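Local coordinates for alpha-1,3-glucanase (Streptomyces thermodiastaticus, PDB 7C7D), which hydrolyses alpha-1,3-glucan, as a thermostable glycosidase of family GH87 whose catalytic unit carries a calcium ion, at residues I555-F560 with F567-G572. Residues are numbered along the deposited sequence; the frame is centred on the assembly and turned at random.
Sequences IYNCPF and FTVTDG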
ATOM      1  N   ILE A 555     -26.625  12.465  -4.866  1.00 12.54           N
ATOM      2  CA  ILE A 555     -26.750  11.228  -5.629  1.00 13.15           C
ATOM      3  C   ILE A 555     -26.697  11.538  -7.115  1.00 12.99           C
ATOM      4  O   ILE A 555     -27.400  12.435  -7.593  1.00 13.76           O
ATOM      5  CB  ILE A 555     -28.080  10.506  -5.335  1.00 16.60           C
ATOM      6  CG1 ILE A 555     -28.239  10.165  -3.856  1.00 18.04           C
ATOM      7  CG2 ILE A 555     -28.219   9.251  -6.201  1.00 19.85           C
ATOM      8  CD1 ILE A 555     -29.617   9.634  -3.524  1.00 20.44           C
ATOM      9  N   TYR A 556     -25.916  10.751  -7.844  1.00 12.64           N
ATOM     10  CA  TYR A 556     -25.994  10.630  -9.290  1.00 13.20           C
ATOM     11  C   TYR A 556     -26.462   9.208  -9.554  1.00 13.32           C
ATOM     12  O   TYR A 556     -25.790   8.255  -9.162  1.00 15.20           O
ATOM     13  CB  TYR A 556     -24.608  10.863  -9.890  1.00 15.41           C
ATOM     14  CG  TYR A 556     -24.509  10.736 -11.387  1.00 18.62           C
ATOM     15  CD1 TYR A 556     -24.791  11.815 -12.208  1.00 21.40           C
ATOM     16  CD2 TYR A 556     -24.086   9.555 -11.978  1.00 21.89           C
ATOM     17  CE1 TYR A 556     -24.679  11.718 -13.581  1.00 26.09           C
ATOM     18  CE2 TYR A 556     -23.972   9.447 -13.356  1.00 25.97           C
ATOM     19  CZ  TYR A 556     -24.269  10.533 -14.150  1.00 27.76           C
ATOM     20  OH  TYR A 556     -24.162  10.432 -15.519  1.00 32.24           O
ATOM     21  N   ASN A 557     -27.638   9.060 -10.154  1.00 13.96           N
ATOM     22  CA  ASN A 557     -28.238   7.740 -10.347  1.00 14.00           C
ATOM     23  C   ASN A 557     -28.557   7.583 -11.828  1.00 14.67           C
ATOM     24  O   ASN A 557     -29.623   7.991 -12.293  1.00 16.04           O
ATOM     25  CB  ASN A 557     -29.475   7.561  -9.461  1.00 15.70           C
ATOM     26  CG  ASN A 557     -30.018   6.141  -9.488  1.00 16.19           C
ATOM     27  OD1 ASN A 557     -29.729   5.368 -10.404  1.00 17.48           O
ATOM     28  ND2 ASN A 557     -30.824   5.798  -8.491  1.00 17.69           N
ATOM     29  N   CYS A 558     -27.634   6.978 -12.569  1.00 14.83           N
ATOM     30  CA  CYS A 558     -27.736   6.886 -14.026  1.00 16.99           C
ATOM     31  C   CYS A 558     -27.129   5.561 -14.472  1.00 15.71           C
ATOM     32  O   CYS A 558     -25.983   5.508 -14.940  1.00 16.07           O
ATOM     33  CB  CYS A 558     -27.036   8.076 -14.696  1.00 19.79           C
ATOM     34  SG  CYS A 558     -27.449   9.740 -14.034  1.00 22.73           S
ATOM     35  N   PRO A 559     -27.869   4.455 -14.326  1.00 15.25           N
ATOM     36  CA  PRO A 559     -27.307   3.142 -14.662  1.00 15.22           C
ATOM     37  C   PRO A 559     -27.028   2.986 -16.147  1.00 14.56           C
ATOM     38  O   PRO A 559     -27.736   3.518 -17.005  1.00 16.60           O
ATOM     39  CB  PRO A 559     -28.393   2.152 -14.216  1.00 17.67           C
ATOM     40  CG  PRO A 559     -29.263   2.913 -13.280  1.00 18.83           C
ATOM     41  CD  PRO A 559     -29.214   4.343 -13.738  1.00 16.67           C
ATOM     42  N   PHE A 560     -25.983   2.220 -16.441  1.00 14.79           N
ATOM     43  CA  PHE A 560     -25.661   1.818 -17.801  1.00 15.16           C
ATOM     44  C   PHE A 560     -25.294   0.342 -17.793  1.00 15.32           C
ATOM     45  O   PHE A 560     -24.825  -0.175 -16.773  1.00 15.09           O
ATOM     46  CB  PHE A 560     -24.544   2.685 -18.422  1.00 17.15           C
ATOM     47  CG  PHE A 560     -23.168   2.500 -17.813  1.00 17.62           C
ATOM     48  CD1 PHE A 560     -22.330   1.486 -18.254  1.00 18.21           C
ATOM     49  CD2 PHE A 560     -22.690   3.389 -16.855  1.00 18.29           C
ATOM     50  CE1 PHE A 560     -21.053   1.333 -17.719  1.00 18.81           C
ATOM     51  CE2 PHE A 560     -21.411   3.239 -16.321  1.00 18.97           C
ATOM     52  CZ  PHE A 560     -20.597   2.212 -16.751  1.00 20.12           C
ATOM     53  N   PHE A 567     -31.552   1.319 -10.563  1.00 15.10           N
ATOM     54  CA  PHE A 567     -30.877   1.184  -9.278  1.00 15.22           C
ATOM     55  C   PHE A 567     -31.730   1.892  -8.238  1.00 16.56           C
ATOM     56  O   PHE A 567     -31.987   3.091  -8.364  1.00 20.21           O
ATOM     57  CB  PHE A 567     -29.484   1.813  -9.317  1.00 15.19           C
ATOM     58  CG  PHE A 567     -28.671   1.555  -8.075  1.00 15.09           C
ATOM     59  CD1 PHE A 567     -28.055   0.328  -7.887  1.00 14.92           C
ATOM     60  CD2 PHE A 567     -28.540   2.521  -7.089  1.00 15.95           C
ATOM     61  CE1 PHE A 567     -27.304   0.068  -6.756  1.00 15.62           C
ATOM     62  CE2 PHE A 567     -27.788   2.265  -5.949  1.00 16.34           C
ATOM     63  CZ  PHE A 567     -27.170   1.038  -5.787  1.00 16.20           C
ATOM     64  N   THR A 568     -32.181   1.149  -7.231  1.00 16.79           N
ATOM     65  CA  THR A 568     -33.046   1.690  -6.185  1.00 19.17           C
ATOM     66  C   THR A 568     -32.215   2.013  -4.944  1.00 18.49           C
ATOM     67  O   THR A 568     -31.687   1.108  -4.285  1.00 19.49           O
ATOM     68  CB  THR A 568     -34.177   0.717  -5.853  1.00 22.16           C
ATOM     69  OG1 THR A 568     -34.970   0.487  -7.024  1.00 24.27           O
ATOM     70  CG2 THR A 568     -35.074   1.291  -4.757  1.00 22.76           C
ATOM     71  N   VAL A 569     -32.129   3.301  -4.620  1.00 19.37           N
ATOM     72  CA  VAL A 569     -31.479   3.789  -3.410  1.00 20.77           C
ATOM     73  C   VAL A 569     -32.549   3.856  -2.327  1.00 19.97           C
ATOM     74  O   VAL A 569     -33.468   4.671  -2.412  1.00 22.05           O
ATOM     75  CB  VAL A 569     -30.867   5.177  -3.647  1.00 23.28           C
ATOM     76  CG1 VAL A 569     -30.276   5.742  -2.360  1.00 24.53           C
ATOM     77  CG2 VAL A 569     -29.835   5.132  -4.768  1.00 25.70           C
ATOM     78  N   THR A 570     -32.439   3.009  -1.306  1.00 17.12           N
ATOM     79  CA  THR A 570     -33.357   3.080  -0.174  1.00 16.34           C
ATOM     80  C   THR A 570     -32.742   3.951   0.911  1.00 14.80           C
ATOM     81  O   THR A 570     -31.620   3.703   1.369  1.00 13.99           O
ATOM     82  CB  THR A 570     -33.724   1.697   0.370  1.00 18.29           C
ATOM     83  OG1 THR A 570     -34.573   1.028  -0.569  1.00 20.60           O
ATOM     84  CG2 THR A 570     -34.471   1.823   1.695  1.00 20.78           C
ATOM     85  N   ASP A 571     -33.478   4.979   1.304  1.00 15.11           N
ATOM     86  CA  ASP A 571     -33.114   5.834   2.425  1.00 14.93           C
ATOM     87  C   ASP A 571     -33.566   5.116   3.689  1.00 15.40           C
ATOM     88  O   ASP A 571     -34.751   5.104   4.028  1.00 17.73           O
ATOM     89  CB  ASP A 571     -33.808   7.180   2.256  1.00 17.10           C
ATOM     90  CG  ASP A 571     -33.507   8.158   3.377  1.00 18.24           C
ATOM     91  OD1 ASP A 571     -32.840   7.793   4.365  1.00 16.54           O
ATOM     92  OD2 ASP A 571     -33.965   9.317   3.262  1.00 22.75           O
ATOM     93  N   GLY A 572     -32.621   4.489   4.380  1.00 14.52           N
ATOM     94  CA  GLY A 572     -32.922   3.773   5.598  1.00 14.93           C
ATOM     95  C   GLY A 572     -32.916   4.619   6.851  1.00 14.20           C
ATOM     96  O   GLY A 572     -33.057   4.074   7.953  1.00 16.21           O
TER
HETATM   97  O   HOH W   1     -32.051   4.089 -11.418  1.00 21.04           O
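N557 grips the backbone of F567 with its side-chain amide, directly through ND2 and through a water at OD1. Its ND2 donates to F567 O at 2.9 Å, and the bond is almost straight, 179° at the hydrogen. The carbonyl oxygen lies in the plane of the amide, but the amide nitrogen sits off the carbonyl plane. At the other end, OD1 accepts a hydrogen bond from a water at 2.8 Å. The same water accepts from F567 N at 2.9 Å, which closes a ring of bonds between the N557 amide and the N and O of F567. The ND2 bond and the water at OD1 together probably set the rotation of the amide. With CG opposite the backbone N (chi1 -172°), the amide is carried out toward strand 567-571. Replacing N557 with an alanine removes the amide, and would probably leave F567 O without this donor and the bridging water without one of its anchors.

F567 offers its CB to this side, 3.7 Å from N557 OD1. Its ring leads away, with the ring plane 73° from the amide. P559 CG packs on the same CB at 4.1 Å. V569 runs alongside the amide, its CG2 3.9 Å from N557 ND2. Its other methyl, CG1, meets I555 CD1 tip to tip at 4.1 Å.

The contact joins two faces of the right-handed parallel beta-helix expected of this pectate lyase-like family, near its C-terminal end. Strand 553-557 is the last of one parallel sheet and pairs with strand 530-534. Strand 567-571 pairs with strand 538-550, where F567 lies on A540 and V569 on F542.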